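Kinetochore protein Mis16 (Schizosaccharomyces japonicus, PDB 4XYH) is a WD40-repeat beta-propeller protein that recognises histone H4 and, independently, the CENP-A chaperone Scm3, probably to help bring CENP-A to centromeres. Local coordinates at residues Val44-Leu49 with Asp404-Ile409; Thr55-Pro60 with Lys74-Thr79; Val134-Phe139 with Phe186-Asn191. All coordinates share one frame; numbering follows the deposited sequence.

Contact 1: Val44-Leu49 with Asp404-Ile409; sequences VITEAL and DNILQI
Asn405 meets Leu49 just beyond the paired strands and holds it at both ends. Its O accepts the Leu49 N-H at 2.7 Å, and its ND2 donates back to Leu49 O at 3.0 Å in a bent bond (143°), with the nitrogen lying out of the carbonyl plane. With CG beside the backbone N (chi1 -67°), the amide is turned toward Leu49 O. Were a valine here, Leu49 O would probably lose this donor, and the turn leading into the strand would be held less firmly.

Next comes Ile406, opposite Ala48 in a non-hydrogen-bonded pair. Its branches divide the work: CD1 comes 4.1 Å from Ala48 CB, while CG2 meets the methyl of Thr46. Leu407 then exchanges two backbone hydrogen bonds with Glu47, and its CB lies 4.3 Å from Leu49 CD1. Gln408 runs alongside Thr46, pointing the same way, with its CG 3.7 Å from Thr46 OG1; the amide itself is bound by His378 and Gly380. Ile409 closes the register. Its O takes the Ile45 N-H at 2.7 Å, its N returns a bond to Ile45 O, and the two CB atoms pack at 4.0 Å.

The strands run antiparallel at 163°. This is the Velcro closure of the propeller: strand 41-48, which follows the long helix 19-40, is added as the outer edge of a blade whose other strands, 385-390, 398-402 and 406-412, come from the C-terminal end. On the side carrying Ile45 and Ile409, both isoleucines rest on Val94 and Leu96 of strand 87-97, and Leu49 and Leu407 cover Leu401 of strand 398-402.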
ATOM      1  N   VAL A  44       8.953  10.846  15.350  1.00 29.66           N
ATOM      2  CA  VAL A  44       8.346  11.475  14.177  1.00 27.98           C
ATOM      3  C   VAL A  44       9.397  12.109  13.288  1.00 25.37           C
ATOM      4  O   VAL A  44      10.123  12.990  13.713  1.00 28.53           O
ATOM      5  CB  VAL A  44       7.334  12.567  14.525  1.00 24.46           C
ATOM      6  CG1 VAL A  44       6.826  13.190  13.243  1.00 22.07           C
ATOM      7  CG2 VAL A  44       6.182  12.000  15.310  1.00 26.80           C
ATOM      8  N   ILE A  45       9.467  11.636  12.052  1.00 29.14           N
ATOM      9  CA  ILE A  45      10.318  12.212  11.019  1.00 28.11           C
ATOM     10  C   ILE A  45       9.444  12.733   9.891  1.00 27.44           C
ATOM     11  O   ILE A  45       8.568  12.013   9.404  1.00 24.71           O
ATOM     12  CB  ILE A  45      11.286  11.185  10.463  1.00 26.07           C
ATOM     13  CG1 ILE A  45      12.196  10.674  11.575  1.00 27.05           C
ATOM     14  CG2 ILE A  45      12.074  11.782   9.317  1.00 29.72           C
ATOM     15  CD1 ILE A  45      13.024   9.474  11.171  1.00 21.06           C
ATOM     16  N   THR A  46       9.658  13.983   9.490  1.00 29.86           N
ATOM     17  CA  THR A  46       8.865  14.578   8.414  1.00 29.69           C
ATOM     18  C   THR A  46       9.765  14.999   7.275  1.00 30.24           C
ATOM     19  O   THR A  46      10.759  15.675   7.483  1.00 32.71           O
ATOM     20  CB  THR A  46       8.057  15.800   8.883  1.00 27.12           C
ATOM     21  OG1 THR A  46       7.128  15.401   9.897  1.00 34.18           O
ATOM     22  CG2 THR A  46       7.280  16.378   7.734  1.00 30.68           C
ATOM     23  N   GLU A  47       9.419  14.598   6.064  1.00 29.23           N
ATOM     24  CA  GLU A  47      10.243  14.927   4.920  1.00 29.13           C
ATOM     25  C   GLU A  47       9.402  15.496   3.783  1.00 29.14           C
ATOM     26  O   GLU A  47       8.419  14.879   3.365  1.00 29.87           O
ATOM     27  CB  GLU A  47      11.006  13.694   4.453  1.00 31.65           C
ATOM     28  CG  GLU A  47      11.863  13.942   3.213  1.00 44.80           C
ATOM     29  CD  GLU A  47      13.084  14.819   3.496  1.00 52.92           C
ATOM     30  OE1 GLU A  47      13.484  14.943   4.686  1.00 56.06           O
ATOM     31  OE2 GLU A  47      13.639  15.381   2.522  1.00 56.39           O
ATOM     32  N   ALA A  48       9.777  16.678   3.299  1.00 28.13           N
ATOM     33  CA  ALA A  48       9.099  17.285   2.154  1.00 31.36           C
ATOM     34  C   ALA A  48       9.775  16.821   0.875  1.00 27.71           C
ATOM     35  O   ALA A  48      10.957  17.065   0.674  1.00 30.70           O
ATOM     36  CB  ALA A  48       9.115  18.799   2.246  1.00 22.03           C
ATOM     37  N   LEU A  49       9.022  16.142   0.018  1.00 27.84           N
ATOM     38  CA  LEU A  49       9.579  15.596  -1.217  1.00 29.18           C
ATOM     39  C   LEU A  49       9.494  16.611  -2.353  1.00 24.49           C
ATOM     40  O   LEU A  49       8.537  17.372  -2.438  1.00 30.50           O
ATOM     41  CB  LEU A  49       8.848  14.301  -1.605  1.00 24.19           C
ATOM     42  CG  LEU A  49       8.916  13.145  -0.599  1.00 25.57           C
ATOM     43  CD1 LEU A  49       8.070  11.968  -1.060  1.00 26.59           C
ATOM     44  CD2 LEU A  49      10.352  12.704  -0.393  1.00 27.68           C
ATOM     45  N   ASP A 404       0.308  16.139  -0.485  1.00 33.04           N
ATOM     46  CA  ASP A 404       1.030  17.405  -0.468  1.00 31.92           C
ATOM     47  C   ASP A 404       2.545  17.243  -0.359  1.00 33.97           C
ATOM     48  O   ASP A 404       3.190  18.046   0.315  1.00 35.44           O
ATOM     49  CB  ASP A 404       0.538  18.272   0.696  1.00 32.03           C
ATOM     50  CG  ASP A 404       0.586  17.536   2.048  1.00 32.88           C
ATOM     51  OD1 ASP A 404       1.314  16.532   2.169  1.00 36.18           O
ATOM     52  OD2 ASP A 404      -0.108  17.961   2.991  1.00 35.11           O
ATOM     53  N   ASN A 405       3.098  16.197  -0.978  1.00 29.74           N
ATOM     54  CA  ASN A 405       4.554  15.979  -1.017  1.00 26.73           C
ATOM     55  C   ASN A 405       5.207  15.636   0.328  1.00 29.54           C
ATOM     56  O   ASN A 405       6.435  15.715   0.466  1.00 28.90           O
ATOM     57  CB  ASN A 405       5.270  17.209  -1.584  1.00 29.93           C
ATOM     58  CG  ASN A 405       4.967  17.450  -3.046  1.00 28.05           C
ATOM     59  OD1 ASN A 405       3.874  17.147  -3.534  1.00 28.92           O
ATOM     60  ND2 ASN A 405       5.946  17.992  -3.761  1.00 26.03           N
ATOM     61  N   ILE A 406       4.402  15.251   1.312  1.00 28.90           N
ATOM     62  CA  ILE A 406       4.931  14.946   2.633  1.00 28.65           C
ATOM     63  C   ILE A 406       5.053  13.452   2.884  1.00 25.65           C
ATOM     64  O   ILE A 406       4.077  12.709   2.742  1.00 30.39           O
ATOM     65  CB  ILE A 406       4.053  15.565   3.739  1.00 29.37           C
ATOM     66  CG1 ILE A 406       4.191  17.082   3.720  1.00 28.83           C
ATOM     67  CG2 ILE A 406       4.479  15.058   5.099  1.00 27.51           C
ATOM     68  CD1 ILE A 406       5.607  17.537   3.909  1.00 28.00           C
ATOM     69  N   LEU A 407       6.263  13.021   3.233  1.00 21.81           N
ATOM     70  CA  LEU A 407       6.501  11.684   3.748  1.00 24.85           C
ATOM     71  C   LEU A 407       6.689  11.748   5.268  1.00 26.00           C
ATOM     72  O   LEU A 407       7.467  12.547   5.768  1.00 20.64           O
ATOM     73  CB  LEU A 407       7.729  11.044   3.094  1.00 22.73           C
ATOM     74  CG  LEU A 407       8.244   9.779   3.795  1.00 23.95           C
ATOM     75  CD1 LEU A 407       7.215   8.665   3.729  1.00 21.13           C
ATOM     76  CD2 LEU A 407       9.577   9.307   3.211  1.00 25.37           C
ATOM     77  N   GLN A 408       5.967  10.913   6.002  1.00 20.49           N
ATOM     78  CA  GLN A 408       6.155  10.868   7.444  1.00 22.84           C
ATOM     79  C   GLN A 408       6.514   9.467   7.901  1.00 22.28           C
ATOM     80  O   GLN A 408       5.918   8.479   7.461  1.00 21.06           O
ATOM     81  CB  GLN A 408       4.904  11.355   8.181  1.00 21.65           C
ATOM     82  CG  GLN A 408       4.946  12.814   8.518  1.00 26.37           C
ATOM     83  CD  GLN A 408       3.612  13.361   8.995  1.00 29.94           C
ATOM     84  OE1 GLN A 408       2.654  12.610   9.235  1.00 23.37           O
ATOM     85  NE2 GLN A 408       3.540  14.686   9.122  1.00 23.22           N
ATOM     86  N   ILE A 409       7.509   9.408   8.777  1.00 22.04           N
ATOM     87  CA  ILE A 409       7.948   8.185   9.410  1.00 19.63           C
ATOM     88  C   ILE A 409       7.725   8.336  10.908  1.00 23.91           C
ATOM     89  O   ILE A 409       8.326   9.193  11.549  1.00 23.83           O
ATOM     90  CB  ILE A 409       9.421   7.891   9.089  1.00 23.01           C
ATOM     91  CG1 ILE A 409       9.579   7.719   7.577  1.00 25.03           C
ATOM     92  CG2 ILE A 409       9.909   6.639   9.829  1.00 19.45           C
ATOM     93  CD1 ILE A 409      10.991   7.429   7.127  1.00 26.83           C
TER

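Contact 2: Thr55-Pro60 with Lys74-Thr79; sequences TVEWFP and KLLLGT
Glu57 and Leu76 form the central hydrogen-bonded pair of an antiparallel hairpin whose short strands approach to 4.5 Å between axes at an angle of 156°. Leu76 N bonds to Glu57 O at 2.7 Å, and the return bond from Glu57 N to Leu76 O is longer and more bent, at 3.1 Å. Phe59 N continues the ladder to Lys74 O at 2.9 Å. A water extends each end: one links Thr55 OG1 to Leu76 O, the other joins Phe59 O to Lys74 N.

The side chains split between two faces. On one, Leu75 lies alongside Trp58 and lays its CD2 almost squarely over the indole, 3.6 Å from the centroid of the six-membered ring and 8° off its normal, a clear CH-pi contact. That same methyl also touches Val56 CG2, which in turn meets Leu77 CD2 at 3.6 Å. Phe59 belongs to the other face. With CG anti to its carbonyl carbon (chi1 -77°), the ring turns its CD2-CE2 edge to the Lys74-Leu75 backbone, with CE2 3.6 Å from Leu76 CB and CD2 near Lys74 CB. Glu57 points the same way as Leu76, but its OE1 bonds to the backbone N of Phe139. At the opposite end of the pairing, Thr55 CG2 sits 3.8 Å from Gly78 N.

The hairpin, strands 56-58 and 70-77, begins a sheet carried on by strand 87-97, with strand 56-58 at its edge. Val56, Trp58 and Leu75 pack on Ala399 of strand 398-402 in one neighbouring blade, and Leu76 packs on Ala137 of strand 136-140 in the blade on the other side.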
ATOM      1  N   THR A  55       3.557   6.120  -3.853  1.00 17.65           N
ATOM      2  CA  THR A  55       3.880   4.791  -3.340  1.00 18.08           C
ATOM      3  C   THR A  55       5.020   4.824  -2.318  1.00 18.11           C
ATOM      4  O   THR A  55       5.921   5.672  -2.392  1.00 19.25           O
ATOM      5  CB  THR A  55       4.250   3.834  -4.513  1.00 17.64           C
ATOM      6  OG1 THR A  55       4.491   2.501  -4.013  1.00 16.00           O
ATOM      7  CG2 THR A  55       5.510   4.361  -5.282  1.00 15.02           C
ATOM      8  N   VAL A  56       4.972   3.905  -1.357  1.00 15.75           N
ATOM      9  CA  VAL A  56       6.053   3.766  -0.394  1.00 15.07           C
ATOM     10  C   VAL A  56       6.085   2.330   0.104  1.00 19.44           C
ATOM     11  O   VAL A  56       5.048   1.706   0.287  1.00 19.35           O
ATOM     12  CB  VAL A  56       5.909   4.748   0.817  1.00 15.79           C
ATOM     13  CG1 VAL A  56       4.665   4.436   1.648  1.00 15.28           C
ATOM     14  CG2 VAL A  56       7.142   4.692   1.713  1.00 16.53           C
ATOM     15  N   GLU A  57       7.289   1.807   0.299  1.00 20.72           N
ATOM     16  CA  GLU A  57       7.486   0.459   0.810  1.00 18.91           C
ATOM     17  C   GLU A  57       8.833   0.417   1.508  1.00 19.36           C
ATOM     18  O   GLU A  57       9.822   0.937   0.978  1.00 17.98           O
ATOM     19  CB  GLU A  57       7.421  -0.583  -0.314  1.00 17.79           C
ATOM     20  CG  GLU A  57       7.140  -1.999   0.186  1.00 17.28           C
ATOM     21  CD  GLU A  57       7.193  -3.057  -0.914  1.00 21.56           C
ATOM     22  OE1 GLU A  57       7.757  -2.768  -1.985  1.00 22.20           O
ATOM     23  OE2 GLU A  57       6.682  -4.189  -0.711  1.00 19.85           O
ATOM     24  N   TRP A  58       8.863  -0.168   2.708  1.00 21.84           N
ATOM     25  CA  TRP A  58      10.119  -0.409   3.429  1.00 21.30           C
ATOM     26  C   TRP A  58      10.854  -1.600   2.841  1.00 20.13           C
ATOM     27  O   TRP A  58      10.248  -2.648   2.620  1.00 21.16           O
ATOM     28  CB  TRP A  58       9.878  -0.697   4.916  1.00 20.34           C
ATOM     29  CG  TRP A  58       9.365   0.430   5.708  1.00 19.46           C
ATOM     30  CD1 TRP A  58       8.063   0.707   5.982  1.00 21.40           C
ATOM     31  CD2 TRP A  58      10.137   1.436   6.355  1.00 19.44           C
ATOM     32  NE1 TRP A  58       7.972   1.831   6.766  1.00 22.26           N
ATOM     33  CE2 TRP A  58       9.235   2.303   7.003  1.00 20.73           C
ATOM     34  CE3 TRP A  58      11.507   1.693   6.450  1.00 21.58           C
ATOM     35  CZ2 TRP A  58       9.654   3.405   7.739  1.00 20.34           C
ATOM     36  CZ3 TRP A  58      11.923   2.788   7.178  1.00 23.13           C
ATOM     37  CH2 TRP A  58      10.998   3.632   7.816  1.00 24.38           C
ATOM     38  N   PHE A  59      12.155  -1.452   2.610  1.00 17.00           N
ATOM     39  CA  PHE A  59      12.985  -2.598   2.282  1.00 22.32           C
ATOM     40  C   PHE A  59      13.330  -3.387   3.554  1.00 26.56           C
ATOM     41  O   PHE A  59      13.536  -2.802   4.629  1.00 22.66           O
ATOM     42  CB  PHE A  59      14.279  -2.165   1.596  1.00 24.05           C
ATOM     43  CG  PHE A  59      14.123  -1.779   0.151  1.00 19.10           C
ATOM     44  CD1 PHE A  59      14.108  -2.745  -0.836  1.00 16.48           C
ATOM     45  CD2 PHE A  59      14.027  -0.437  -0.220  1.00 18.98           C
ATOM     46  CE1 PHE A  59      13.997  -2.391  -2.181  1.00 16.04           C
ATOM     47  CE2 PHE A  59      13.916  -0.073  -1.559  1.00 19.13           C
ATOM     48  CZ  PHE A  59      13.903  -1.058  -2.544  1.00 17.31           C
ATOM     49  N   PRO A  60      13.400  -4.719   3.441  1.00 23.46           N
ATOM     50  CA  PRO A  60      13.881  -5.523   4.575  1.00 28.31           C
ATOM     51  C   PRO A  60      15.356  -5.248   4.856  1.00 24.93           C
ATOM     52  O   PRO A  60      16.126  -5.013   3.910  1.00 28.20           O
ATOM     53  CB  PRO A  60      13.681  -6.975   4.100  1.00 22.00           C
ATOM     54  CG  PRO A  60      12.800  -6.893   2.925  1.00 23.98           C
ATOM     55  CD  PRO A  60      13.046  -5.555   2.288  1.00 21.98           C
ATOM     56  N   LYS A  74      16.120   1.472   4.341  1.00 26.19           N
ATOM     57  CA  LYS A  74      15.775   1.971   3.018  1.00 24.15           C
ATOM     58  C   LYS A  74      14.292   1.886   2.702  1.00 22.22           C
ATOM     59  O   LYS A  74      13.589   0.983   3.161  1.00 21.22           O
ATOM     60  CB  LYS A  74      16.564   1.209   1.947  1.00 23.49           C
ATOM     61  CG  LYS A  74      18.050   1.537   1.926  1.00 26.77           C
ATOM     62  CD  LYS A  74      18.787   0.640   0.959  1.00 30.70           C
ATOM     63  CE  LYS A  74      20.221   1.127   0.753  1.00 39.28           C
ATOM     64  NZ  LYS A  74      21.070   0.082   0.109  1.00 41.18           N
ATOM     65  N   LEU A  75      13.838   2.820   1.875  1.00 21.66           N
ATOM     66  CA  LEU A  75      12.459   2.845   1.404  1.00 23.44           C
ATOM     67  C   LEU A  75      12.431   2.931  -0.097  1.00 23.41           C
ATOM     68  O   LEU A  75      13.299   3.565  -0.710  1.00 21.26           O
ATOM     69  CB  LEU A  75      11.686   4.032   1.974  1.00 18.46           C
ATOM     70  CG  LEU A  75      11.598   4.147   3.490  1.00 23.86           C
ATOM     71  CD1 LEU A  75      12.294   5.419   3.939  1.00 28.70           C
ATOM     72  CD2 LEU A  75      10.158   4.166   3.912  1.00 23.72           C
ATOM     73  N   LEU A  76      11.414   2.301  -0.669  1.00 18.96           N
ATOM     74  CA  LEU A  76      11.136   2.392  -2.075  1.00 16.69           C
ATOM     75  C   LEU A  76      10.060   3.457  -2.302  1.00 19.24           C
ATOM     76  O   LEU A  76       8.972   3.370  -1.738  1.00 21.70           O
ATOM     77  CB  LEU A  76      10.691   1.043  -2.591  1.00 16.94           C
ATOM     78  CG  LEU A  76      10.332   0.958  -4.064  1.00 20.83           C
ATOM     79  CD1 LEU A  76      11.600   1.055  -4.927  1.00 16.40           C
ATOM     80  CD2 LEU A  76       9.587  -0.338  -4.276  1.00 14.26           C
ATOM     81  N   LEU A  77      10.381   4.466  -3.107  1.00 19.92           N
ATOM     82  CA  LEU A  77       9.483   5.597  -3.377  1.00 18.73           C
ATOM     83  C   LEU A  77       9.314   5.848  -4.862  1.00 22.09           C
ATOM     84  O   LEU A  77      10.008   5.235  -5.695  1.00 21.27           O
ATOM     85  CB  LEU A  77      10.018   6.877  -2.737  1.00 20.79           C
ATOM     86  CG  LEU A  77      10.044   6.949  -1.219  1.00 24.40           C
ATOM     87  CD1 LEU A  77      10.766   8.200  -0.772  1.00 23.88           C
ATOM     88  CD2 LEU A  77       8.605   6.943  -0.708  1.00 23.34           C
ATOM     89  N   GLY A  78       8.416   6.775  -5.198  1.00 16.86           N
ATOM     90  CA  GLY A  78       8.221   7.158  -6.584  1.00 17.52           C
ATOM     91  C   GLY A  78       8.055   8.649  -6.775  1.00 22.50           C
ATOM     92  O   GLY A  78       8.144   9.419  -5.820  1.00 26.42           O
ATOM     93  N   THR A  79       7.826   9.066  -8.014  1.00 18.72           N
ATOM     94  CA  THR A  79       7.450  10.444  -8.278  1.00 20.93           C
ATOM     95  C   THR A  79       6.137  10.510  -9.038  1.00 22.51           C
ATOM     96  O   THR A  79       5.750   9.582  -9.751  1.00 21.30           O
ATOM     97  CB  THR A  79       8.509  11.221  -9.114  1.00 21.54           C
ATOM     98  OG1 THR A  79       8.588  10.659 -10.433  1.00 21.65           O
ATOM     99  CG2 THR A  79       9.871  11.198  -8.447  1.00 18.04           C
TER
HETATM  100  O   HOH W   1       6.918   1.951  -3.164  1.00 17.77           O
HETATM  101  O   HOH W   2      15.704  -1.321   4.981  1.00 26.79           O

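Contact 3: Val134-Phe139 with Phe186-Asn191; sequences VNKARF and FGLGWN
Asn135, Lys136 and Arg138 meet Phe186, Leu188 and Trp190 across the junction of two adjacent blades of the WD40 beta-propeller. Strands 136-140 and 187-190 are each an edge strand of their own sheet and run parallel, 3° apart, with their axes 7.5 Å from each other. No backbone-to-backbone bond joins them, and side chains fill the gap.

At the start, the Asn135 amide stacks on one face of the Phe186 ring with the planes 8° apart, Asn135 CG lying 3.7 Å from Phe186 CE2; Asn135 ND2 also bonds to Gly185 O, which helps fix the flat group. Lys136 bends at chi3, bringing NZ to Phe186 O at 2.7 Å, nearly in line with the carbonyl. A water ties NZ to Leu188 N as well, and Asp240 adds a long, weak ion pair.

Leu188 is the apolar plug in the middle: its CD2 lies 3.9 Å from Lys136 O and 4.1 Å from Arg138 CG. The chain of Arg138 bends at chi2, and Lys136 CG sits over one face of its guanidinium, which reaches Ala137 O through NH1 while its NH2 makes a salt bridge to Asp387. At the far end Trp190 covers Ala148 and Leu198, one from each sheet. Its indole presents an edge to the opposite strand: NE1 donates to Arg138 O at 3.0 Å (168°), with the carbonyl oxygen in the ring plane but the nitrogen well above the carbonyl plane.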
ATOM      1  N   VAL A 134       4.973   7.040 -11.114  1.00 19.12           N
ATOM      2  CA  VAL A 134       5.090   5.743 -10.483  1.00 20.17           C
ATOM      3  C   VAL A 134       3.817   5.517  -9.653  1.00 19.29           C
ATOM      4  O   VAL A 134       3.734   5.948  -8.506  1.00 14.69           O
ATOM      5  CB  VAL A 134       6.350   5.636  -9.613  1.00 17.68           C
ATOM      6  CG1 VAL A 134       6.475   4.244  -9.057  1.00 17.06           C
ATOM      7  CG2 VAL A 134       7.591   5.984 -10.434  1.00 16.83           C
ATOM      8  N   ASN A 135       2.812   4.877 -10.248  1.00 16.18           N
ATOM      9  CA  ASN A 135       1.555   4.649  -9.530  1.00 18.39           C
ATOM     10  C   ASN A 135       1.750   3.727  -8.326  1.00 18.19           C
ATOM     11  O   ASN A 135       1.218   3.979  -7.256  1.00 16.23           O
ATOM     12  CB  ASN A 135       0.498   4.073 -10.462  1.00 16.47           C
ATOM     13  CG  ASN A 135      -0.210   5.142 -11.278  1.00 22.40           C
ATOM     14  OD1 ASN A 135       0.122   6.335 -11.209  1.00 19.94           O
ATOM     15  ND2 ASN A 135      -1.213   4.721 -12.043  1.00 20.95           N
ATOM     16  N   LYS A 136       2.541   2.673  -8.503  1.00 16.71           N
ATOM     17  CA  LYS A 136       2.848   1.764  -7.410  1.00 17.11           C
ATOM     18  C   LYS A 136       4.178   1.088  -7.684  1.00 17.01           C
ATOM     19  O   LYS A 136       4.518   0.842  -8.837  1.00 15.68           O
ATOM     20  CB  LYS A 136       1.741   0.709  -7.218  1.00 18.69           C
ATOM     21  CG  LYS A 136       1.952  -0.150  -5.953  1.00 18.73           C
ATOM     22  CD  LYS A 136       0.705  -0.894  -5.503  1.00 24.19           C
ATOM     23  CE  LYS A 136      -0.276   0.042  -4.795  1.00 25.48           C
ATOM     24  NZ  LYS A 136      -1.576  -0.641  -4.546  1.00 33.04           N
ATOM     25  N   ALA A 137       4.936   0.818  -6.623  1.00 16.82           N
ATOM     26  CA  ALA A 137       6.229   0.148  -6.742  1.00 18.38           C
ATOM     27  C   ALA A 137       6.398  -0.880  -5.627  1.00 17.16           C
ATOM     28  O   ALA A 137       6.331  -0.544  -4.440  1.00 16.44           O
ATOM     29  CB  ALA A 137       7.358   1.165  -6.714  1.00 16.01           C
ATOM     30  N   ARG A 138       6.635  -2.132  -6.010  1.00 16.92           N
ATOM     31  CA  ARG A 138       6.791  -3.220  -5.044  1.00 13.84           C
ATOM     32  C   ARG A 138       8.017  -4.100  -5.352  1.00 19.01           C
ATOM     33  O   ARG A 138       8.225  -4.488  -6.507  1.00 17.42           O
ATOM     34  CB  ARG A 138       5.519  -4.076  -5.035  1.00 15.43           C
ATOM     35  CG  ARG A 138       4.253  -3.333  -4.563  1.00 23.66           C
ATOM     36  CD  ARG A 138       4.342  -2.995  -3.067  1.00 21.94           C
ATOM     37  NE  ARG A 138       3.162  -2.318  -2.530  1.00 20.68           N
ATOM     38  CZ  ARG A 138       3.069  -1.001  -2.342  1.00 29.14           C
ATOM     39  NH1 ARG A 138       4.081  -0.205  -2.672  1.00 24.04           N
ATOM     40  NH2 ARG A 138       1.961  -0.474  -1.822  1.00 29.73           N
ATOM     41  N   PHE A 139       8.808  -4.444  -4.334  1.00 16.10           N
ATOM     42  CA  PHE A 139      10.006  -5.260  -4.556  1.00 12.56           C
ATOM     43  C   PHE A 139       9.631  -6.758  -4.508  1.00 16.94           C
ATOM     44  O   PHE A 139       8.732  -7.156  -3.785  1.00 13.40           O
ATOM     45  CB  PHE A 139      11.106  -4.923  -3.525  1.00 13.76           C
ATOM     46  CG  PHE A 139      10.742  -5.262  -2.088  1.00 15.01           C
ATOM     47  CD1 PHE A 139      10.760  -6.579  -1.634  1.00 14.08           C
ATOM     48  CD2 PHE A 139      10.391  -4.257  -1.189  1.00 16.38           C
ATOM     49  CE1 PHE A 139      10.403  -6.898  -0.314  1.00 16.40           C
ATOM     50  CE2 PHE A 139      10.046  -4.561   0.138  1.00 16.12           C
ATOM     51  CZ  PHE A 139      10.053  -5.885   0.574  1.00 16.85           C
ATOM     52  N   PHE A 186      -3.451   0.868 -10.172  1.00 13.64           N
ATOM     53  CA  PHE A 186      -2.761   0.867  -8.894  1.00 13.34           C
ATOM     54  C   PHE A 186      -2.692  -0.520  -8.272  1.00 16.28           C
ATOM     55  O   PHE A 186      -2.153  -0.682  -7.183  1.00 17.41           O
ATOM     56  CB  PHE A 186      -3.447   1.825  -7.918  1.00 15.24           C
ATOM     57  CG  PHE A 186      -3.317   3.267  -8.295  1.00 18.67           C
ATOM     58  CD1 PHE A 186      -4.228   3.854  -9.164  1.00 19.01           C
ATOM     59  CD2 PHE A 186      -2.282   4.043  -7.776  1.00 16.71           C
ATOM     60  CE1 PHE A 186      -4.104   5.206  -9.516  1.00 25.46           C
ATOM     61  CE2 PHE A 186      -2.150   5.381  -8.113  1.00 22.22           C
ATOM     62  CZ  PHE A 186      -3.061   5.966  -8.996  1.00 23.55           C
ATOM     63  N   GLY A 187      -3.252  -1.518  -8.949  1.00 16.87           N
ATOM     64  CA  GLY A 187      -3.245  -2.870  -8.430  1.00 16.78           C
ATOM     65  C   GLY A 187      -1.996  -3.620  -8.855  1.00 19.11           C
ATOM     66  O   GLY A 187      -1.763  -3.837 -10.051  1.00 17.15           O
ATOM     67  N   LEU A 188      -1.203  -4.034  -7.875  1.00 16.23           N
ATOM     68  CA  LEU A 188       0.081  -4.685  -8.135  1.00 17.41           C
ATOM     69  C   LEU A 188       0.506  -5.541  -6.948  1.00 18.54           C
ATOM     70  O   LEU A 188       0.470  -5.086  -5.813  1.00 15.75           O
ATOM     71  CB  LEU A 188       1.163  -3.641  -8.425  1.00 15.70           C
ATOM     72  CG  LEU A 188       2.616  -4.134  -8.533  1.00 18.07           C
ATOM     73  CD1 LEU A 188       2.784  -5.013  -9.739  1.00 15.93           C
ATOM     74  CD2 LEU A 188       3.569  -2.947  -8.636  1.00 19.76           C
ATOM     75  N   GLY A 189       0.922  -6.776  -7.197  1.00 14.97           N
ATOM     76  CA  GLY A 189       1.366  -7.617  -6.109  1.00 12.67           C
ATOM     77  C   GLY A 189       2.132  -8.835  -6.586  1.00 17.75           C
ATOM     78  O   GLY A 189       1.735  -9.482  -7.571  1.00 15.54           O
ATOM     79  N   TRP A 190       3.225  -9.140  -5.890  1.00 11.80           N
ATOM     80  CA  TRP A 190       4.012 -10.331  -6.169  1.00 18.03           C
ATOM     81  C   TRP A 190       3.440 -11.584  -5.511  1.00 21.28           C
ATOM     82  O   TRP A 190       2.753 -11.519  -4.477  1.00 18.94           O
ATOM     83  CB  TRP A 190       5.435 -10.159  -5.683  1.00 15.36           C
ATOM     84  CG  TRP A 190       6.228  -9.150  -6.415  1.00 18.17           C
ATOM     85  CD1 TRP A 190       6.417  -7.840  -6.073  1.00 14.58           C
ATOM     86  CD2 TRP A 190       6.998  -9.375  -7.600  1.00 16.23           C
ATOM     87  NE1 TRP A 190       7.264  -7.241  -6.981  1.00 14.00           N
ATOM     88  CE2 TRP A 190       7.623  -8.161  -7.931  1.00 15.59           C
ATOM     89  CE3 TRP A 190       7.226 -10.491  -8.409  1.00 20.96           C
ATOM     90  CZ2 TRP A 190       8.457  -8.031  -9.044  1.00 16.44           C
ATOM     91  CZ3 TRP A 190       8.053 -10.356  -9.518  1.00 19.52           C
ATOM     92  CH2 TRP A 190       8.656  -9.137  -9.821  1.00 14.06           C
ATOM     93  N   ASN A 191       3.730 -12.720  -6.135  1.00 19.12           N
ATOM     94  CA  ASN A 191       3.451 -14.029  -5.578  1.00 16.82           C
ATOM     95  C   ASN A 191       4.529 -14.383  -4.543  1.00 20.87           C
ATOM     96  O   ASN A 191       5.729 -14.269  -4.826  1.00 18.89           O
ATOM     97  CB  ASN A 191       3.397 -15.056  -6.712  1.00 21.48           C
ATOM     98  CG  ASN A 191       2.764 -16.381  -6.286  1.00 29.52           C
ATOM     99  OD1 ASN A 191       3.179 -17.006  -5.304  1.00 28.25           O
ATOM    100  ND2 ASN A 191       1.747 -16.809  -7.030  1.00 26.16           N
TER
HETATM  101  O   HOH W   3      -2.097  -3.607  -5.084  1.00 20.66           O

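How the contacts relate
The three contacts follow one another around the propeller, contact 2 about 13 Å from contact 1 and 11 Å from contact 3 between centres, while contacts 1 and 3 are 21 Å apart. Contact 1 joins the two ends of the chain, so everything in contacts 2 and 3 lies between its halves in sequence; contact 2 is complete before contact 3 starts. Contact 2 is the link in space. Ile409 of contact 1 packs on Trp58 and Leu75, Thr79 O probably bonds to Val134 N of contact 3, and the rings of Phe59 and Phe139 meet with their planes about 20° apart. One closes the ring, one builds a blade, and one joins two blades.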